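Side-chain contacts in shikimate 5-dehydrogenase AroE (5-dehydroshikimate reductase) (Mycobacterium tuberculosis, PDB 4P4G), which probably catalyses the NADP-dependent reduction of 3-dehydroshikimate to shikimate, a step of the chorismate pathway, and binds shikimate: residues Glu186-Thr191 / Thr220-Ala225; Ala246-Phe251 / Pro255-Ala260. All blocks are in the same frame, centred on the assembly; numbering follows the deposited sequence.

Contact 1 (Glu186-Thr191 / Thr220-Ala225); sequences EVLVST and TPLAAA
Leu-222, in the first turn of helix 221-229, lies over Ser-190 and Leu-188 of strand 187-190, a small buried piece of the helix-on-sheet packing in the Rossmann-type domain. The helix is the connection of a beta-alpha-beta crossover from strand 209-212 to strand 232-234, and here it reaches one strand further, to 187-190 in the same parallel sheet. At the start of the second segment, Thr-220 takes the N-cap position: its OG1 accepts from Ala-223 N at 3.0 Å, with an N-H...O angle of 158°. The same hydroxyl is hydrogen-bonded to Asp-212 OD2 at the end of strand 209-212, so one atom ties the helix start to the sheet. Pro-221 opens the helix proper, and its carbonyl O accepts from Ala-225 N at 3.0 Å. Leu-222 then turns its side chain down onto the strand, with CG anti to the backbone N (chi1 -179°), and one methyl, CD2, does the touching. Leu-204 of helix 201-204 packs against both Leu-222 and Leu-188. Further along, Ala-223 packs on Trp-218 and Ala-225 on Ala-201, which place the helix among its neighbours. On the strand, alternation sends Val-189 to the other sheet face, against helix 129-139, and leaves Leu-188 and Ser-190 facing the leucine. Leu-222 CD2 stands 4.4 Å from Leu-188 CD2, a loose meeting of methyls. It sits nearer to Ser-190, at 3.9 Å from CB and 4.0 Å from OG.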
loop_
_atom_site.group_PDB
_atom_site.type_symbol
_atom_site.label_atom_id
_atom_site.label_comp_id
_atom_site.label_asym_id
_atom_site.label_seq_id
_atom_site.Cartn_x
_atom_site.Cartn_y
_atom_site.Cartn_z
ATOM N N GLU A 186 -5.956 0.761 -18.887
ATOM C CA GLU A 186 -7.112 1.523 -18.428
ATOM C C GLU A 186 -6.931 2.031 -17.005
ATOM O O GLU A 186 -7.642 2.933 -16.570
ATOM C CB GLU A 186 -8.369 0.662 -18.549
ATOM C CG GLU A 186 -8.571 0.133 -19.966
ATOM C CD GLU A 186 -9.343 -1.172 -20.011
ATOM O OE1 GLU A 186 -8.773 -2.177 -20.503
ATOM O OE2 GLU A 186 -10.510 -1.191 -19.551
ATOM N N VAL A 187 -5.969 1.458 -16.291
ATOM C CA VAL A 187 -5.695 1.862 -14.920
ATOM C C VAL A 187 -4.206 1.778 -14.649
ATOM O O VAL A 187 -3.529 0.876 -15.137
ATOM C CB VAL A 187 -6.517 1.036 -13.894
ATOM C CG1 VAL A 187 -6.211 -0.433 -14.009
ATOM C CG2 VAL A 187 -6.281 1.522 -12.484
ATOM N N LEU A 188 -3.705 2.747 -13.893
ATOM C CA LEU A 188 -2.307 2.796 -13.493
ATOM C C LEU A 188 -2.229 2.879 -11.971
ATOM O O LEU A 188 -2.838 3.760 -11.359
ATOM C CB LEU A 188 -1.657 4.031 -14.126
ATOM C CG LEU A 188 -0.268 4.479 -13.702
ATOM C CD1 LEU A 188 0.705 3.383 -14.009
ATOM C CD2 LEU A 188 0.121 5.769 -14.435
ATOM N N VAL A 189 -1.504 1.955 -11.348
ATOM C CA VAL A 189 -1.227 2.068 -9.921
ATOM C C VAL A 189 0.243 2.403 -9.739
ATOM O O VAL A 189 1.118 1.619 -10.130
ATOM C CB VAL A 189 -1.565 0.791 -9.149
ATOM C CG1 VAL A 189 -1.271 0.998 -7.663
ATOM C CG2 VAL A 189 -3.035 0.388 -9.378
ATOM N N SER A 190 0.524 3.565 -9.159
ATOM C CA SER A 190 1.921 4.002 -9.013
ATOM C C SER A 190 2.448 3.813 -7.606
ATOM O O SER A 190 1.892 4.356 -6.643
ATOM C CB SER A 190 2.080 5.467 -9.415
ATOM O OG SER A 190 3.434 5.867 -9.248
ATOM N N THR A 191 3.536 3.055 -7.477
ATOM C CA THR A 191 4.147 2.851 -6.162
ATOM C C THR A 191 5.562 3.421 -6.062
ATOM O O THR A 191 6.275 3.153 -5.087
ATOM C CB THR A 191 4.134 1.355 -5.737
ATOM O OG1 THR A 191 5.084 0.612 -6.510
ATOM C CG2 THR A 191 2.753 0.736 -5.934
ATOM N N THR A 220 0.993 14.976 -6.530
ATOM C CA THR A 220 2.245 14.629 -7.187
ATOM C C THR A 220 2.238 15.177 -8.603
ATOM O O THR A 220 1.153 15.428 -9.175
ATOM C CB THR A 220 2.424 13.118 -7.251
ATOM O OG1 THR A 220 1.343 12.537 -7.994
ATOM C CG2 THR A 220 2.456 12.538 -5.863
ATOM N N PRO A 221 3.431 15.379 -9.189
ATOM C CA PRO A 221 3.490 15.778 -10.598
ATOM C C PRO A 221 2.705 14.837 -11.500
ATOM O O PRO A 221 2.028 15.299 -12.432
ATOM C CB PRO A 221 4.994 15.725 -10.913
ATOM C CG PRO A 221 5.626 16.109 -9.600
ATOM C CD PRO A 221 4.763 15.438 -8.547
ATOM N N LEU A 222 2.784 13.535 -11.224
ATOM C CA LEU A 222 2.032 12.537 -11.978
ATOM C C LEU A 222 0.530 12.766 -11.878
ATOM O O LEU A 222 -0.178 12.728 -12.879
ATOM C CB LEU A 222 2.373 11.136 -11.477
ATOM C CG LEU A 222 1.646 10.021 -12.232
ATOM C CD1 LEU A 222 1.941 10.124 -13.726
ATOM C CD2 LEU A 222 2.026 8.651 -11.686
ATOM N N ALA A 223 0.043 13.000 -10.662
ATOM C CA ALA A 223 -1.378 13.274 -10.443
ATOM C C ALA A 223 -1.828 14.547 -11.161
ATOM O O ALA A 223 -2.916 14.590 -11.726
ATOM C CB ALA A 223 -1.681 13.351 -8.955
ATOM N N ALA A 224 -0.995 15.587 -11.145
ATOM C CA ALA A 224 -1.337 16.821 -11.853
ATOM C C ALA A 224 -1.452 16.593 -13.354
ATOM O O ALA A 224 -2.306 17.183 -14.014
ATOM C CB ALA A 224 -0.317 17.914 -11.558
ATOM N N ALA A 225 -0.569 15.753 -13.887
ATOM C CA ALA A 225 -0.541 15.453 -15.316
ATOM C C ALA A 225 -1.777 14.677 -15.768
ATOM O O ALA A 225 -2.424 15.033 -16.755
ATOM C CB ALA A 225 0.736 14.678 -15.654
#

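Contact 2 (Ala246-Phe251 / Pro255-Ala260); sequences AQVEQF and PAPREA. With SKM ((3R,4S,5R)-3,4,5-trihydroxycyclohex-1-ene-1-carboxylic acid), chain C.
Glu-249 carries most of this contact between helix 236-252 and the short turn leading into helix 258-267, and both of its polar links go through OE2. This oxygen accepts from Ala-256 N at 3.2 Å in a nearly straight bond (166°), using the anti lone pair that points away from OE1. It also meets Arg-258 NH1 at 3.5 Å, a long salt bridge at the edge of the guanidinium and near its plane, although the carboxylate plane is turned 65° from that group. With CG beside the backbone N and the chain extended beyond it, Glu-249 reaches out from the helix to the turn, crossing the Arg-258 side chain at about a right angle, and its CG adds a van der Waals contact 3.9 Å from Ala-256 CB. Deeper in the contact, Val-248 and Pro-257, both buried, meet tip to tip, CG1 to CD at 4.1 Å. Pro-257 is the centre of an inverse gamma turn and the N-cap residue of the following helix, while Arg-258 has a second partner in a cation-pi contact with Phe-245. On a different side of helix 236-252, Gln-247 NE2 donates to O11 of the bound shikimate at 3.0 Å, a bent bond (136°). Thr-91 OG1 shares NE2, and Ser-63 OG and His-24 NE2 bind OE1, which together should fix the amide's rotation. Helix 20-30 packs under both segments, its His-24 against Val-248 and its Ala-27 against Pro-257, while Phe-251 and Gln-250 rest on strand 91-95.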
loop_
_atom_site.group_PDB
_atom_site.type_symbol
_atom_site.label_atom_id
_atom_site.label_comp_id
_atom_site.label_asym_id
_atom_site.label_seq_id
_atom_site.Cartn_x
_atom_site.Cartn_y
_atom_site.Cartn_z
ATOM N N ALA A 246 -8.776 -3.063 7.680
ATOM C CA ALA A 246 -8.409 -4.407 8.094
ATOM C C ALA A 246 -7.363 -4.371 9.198
ATOM O O ALA A 246 -7.260 -5.303 9.993
ATOM C CB ALA A 246 -7.910 -5.207 6.903
ATOM N N GLN A 247 -6.559 -3.310 9.227
ATOM C CA GLN A 247 -5.573 -3.169 10.287
ATOM C C GLN A 247 -6.261 -2.934 11.626
ATOM O O GLN A 247 -5.911 -3.553 12.640
ATOM C CB GLN A 247 -4.605 -2.035 9.970
ATOM C CG GLN A 247 -3.553 -2.399 8.954
ATOM C CD GLN A 247 -2.466 -1.358 8.892
ATOM O OE1 GLN A 247 -2.649 -0.222 9.357
ATOM N NE2 GLN A 247 -1.322 -1.733 8.343
ATOM N N VAL A 248 -7.254 -2.050 11.641
ATOM C CA VAL A 248 -8.019 -1.815 12.868
ATOM C C VAL A 248 -8.679 -3.105 13.360
ATOM O O VAL A 248 -8.647 -3.408 14.548
ATOM C CB VAL A 248 -9.057 -0.686 12.673
ATOM C CG1 VAL A 248 -9.988 -0.602 13.866
ATOM C CG2 VAL A 248 -8.333 0.653 12.485
ATOM N N GLU A 249 -9.226 -3.891 12.440
ATOM C CA GLU A 249 -9.850 -5.165 12.797
ATOM C C GLU A 249 -8.871 -6.115 13.472
ATOM O O GLU A 249 -9.215 -6.765 14.457
ATOM C CB GLU A 249 -10.528 -5.808 11.578
ATOM C CG GLU A 249 -11.670 -4.933 11.048
ATOM C CD GLU A 249 -12.413 -5.527 9.877
ATOM O OE1 GLU A 249 -11.865 -6.435 9.214
ATOM O OE2 GLU A 249 -13.556 -5.076 9.625
ATOM N N GLN A 250 -7.651 -6.187 12.954
ATOM C CA GLN A 250 -6.673 -7.106 13.518
ATOM C C GLN A 250 -6.090 -6.611 14.838
ATOM O O GLN A 250 -5.762 -7.417 15.705
ATOM C CB GLN A 250 -5.579 -7.418 12.503
ATOM C CG GLN A 250 -6.062 -8.351 11.390
ATOM C CD GLN A 250 -5.068 -8.472 10.274
ATOM O OE1 GLN A 250 -4.217 -9.360 10.286
ATOM N NE2 GLN A 250 -5.162 -7.577 9.296
ATOM N N PHE A 251 -5.955 -5.294 14.985
ATOM C CA PHE A 251 -5.446 -4.724 16.235
ATOM C C PHE A 251 -6.492 -4.801 17.357
ATOM O O PHE A 251 -6.145 -4.999 18.522
ATOM C CB PHE A 251 -4.989 -3.268 16.035
ATOM C CG PHE A 251 -3.792 -3.111 15.117
ATOM C CD1 PHE A 251 -3.087 -4.222 14.670
ATOM C CD2 PHE A 251 -3.378 -1.844 14.704
ATOM C CE1 PHE A 251 -1.988 -4.083 13.825
ATOM C CE2 PHE A 251 -2.273 -1.700 13.846
ATOM C CZ PHE A 251 -1.586 -2.823 13.413
ATOM N N PRO A 255 -15.127 -5.022 14.439
ATOM C CA PRO A 255 -15.322 -4.549 13.061
ATOM C C PRO A 255 -14.834 -3.114 12.932
ATOM O O PRO A 255 -14.972 -2.328 13.873
ATOM C CB PRO A 255 -16.848 -4.581 12.882
ATOM C CG PRO A 255 -17.374 -5.416 14.030
ATOM C CD PRO A 255 -16.406 -5.195 15.146
ATOM N N ALA A 256 -14.280 -2.763 11.779
ATOM C CA ALA A 256 -13.789 -1.405 11.592
ATOM C C ALA A 256 -14.966 -0.442 11.576
ATOM O O ALA A 256 -15.982 -0.702 10.934
ATOM C CB ALA A 256 -12.979 -1.290 10.307
ATOM N N PRO A 257 -14.839 0.669 12.308
ATOM C CA PRO A 257 -15.871 1.707 12.291
ATOM C C PRO A 257 -15.649 2.591 11.069
ATOM O O PRO A 257 -15.033 3.669 11.140
ATOM C CB PRO A 257 -15.619 2.465 13.599
ATOM C CG PRO A 257 -14.160 2.296 13.854
ATOM C CD PRO A 257 -13.759 0.965 13.268
ATOM N N ARG A 258 -16.136 2.100 9.932
ATOM C CA ARG A 258 -15.850 2.710 8.643
ATOM C C ARG A 258 -16.334 4.154 8.529
ATOM O O ARG A 258 -15.633 4.981 7.963
ATOM C CB ARG A 258 -16.400 1.829 7.508
ATOM C CG ARG A 258 -15.676 0.477 7.413
ATOM C CD ARG A 258 -16.326 -0.479 6.424
ATOM N NE ARG A 258 -15.338 -1.241 5.662
ATOM C CZ ARG A 258 -14.748 -2.356 6.085
ATOM N NH1 ARG A 258 -15.031 -2.856 7.281
ATOM N NH2 ARG A 258 -13.866 -2.975 5.309
ATOM N N GLU A 259 -17.519 4.452 9.062
ATOM C CA GLU A 259 -18.049 5.822 9.066
ATOM C C GLU A 259 -17.102 6.786 9.794
ATOM O O GLU A 259 -16.721 7.833 9.259
ATOM C CB GLU A 259 -19.472 5.856 9.671
ATOM C CG GLU A 259 -19.590 5.578 11.199
ATOM C CD GLU A 259 -18.809 4.338 11.663
ATOM O OE1 GLU A 259 -18.545 3.448 10.837
ATOM O OE2 GLU A 259 -18.454 4.252 12.841
ATOM N N ALA A 260 -16.692 6.417 11.003
ATOM C CA ALA A 260 -15.815 7.263 11.802
ATOM C C ALA A 260 -14.474 7.486 11.121
ATOM O O ALA A 260 -13.921 8.592 11.172
ATOM C CB ALA A 260 -15.610 6.656 13.183
HETATM O O12 SKM C . 0.472 0.103 4.116
HETATM C C8 SKM C . 0.321 1.407 4.669
HETATM C C6 SKM C . 1.028 2.381 3.769
HETATM O O7 SKM C . 2.322 1.915 3.439
HETATM C C5 SKM C . 1.154 3.643 4.457
HETATM C C4 SKM C . 0.981 3.872 5.758
HETATM C C1 SKM C . 1.180 5.277 6.297
HETATM O O2 SKM C . 0.944 5.510 7.491
HETATM O O3 SKM C . 1.569 6.200 5.557
HETATM C C10 SKM C . 0.570 2.756 6.764
HETATM C C9 SKM C . 0.846 1.385 6.078
HETATM O O11 SKM C . 0.147 0.452 6.827
#

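How the contacts relate
Contact 1 comes first along the chain and is complete before contact 2 begins. Their centres are 28 Å apart, on opposite sides of the chain's centre, with about 15 Å between nearest atoms. Contact 1 belongs to the six-stranded parallel sheet of the Rossmann-type domain, which in this family holds NADP. Contact 2 is formed by the last two helices, 236-252 and 258-267, where the chain has returned to the substrate-binding domain and packs beside its mixed sheet. Only contact 2 includes a residue of the shikimate pocket; in contact 1, the Ser-190 side chain is about 13 Å from that ligand. The two contacts thus belong to the two lobes that flank the active-site cleft.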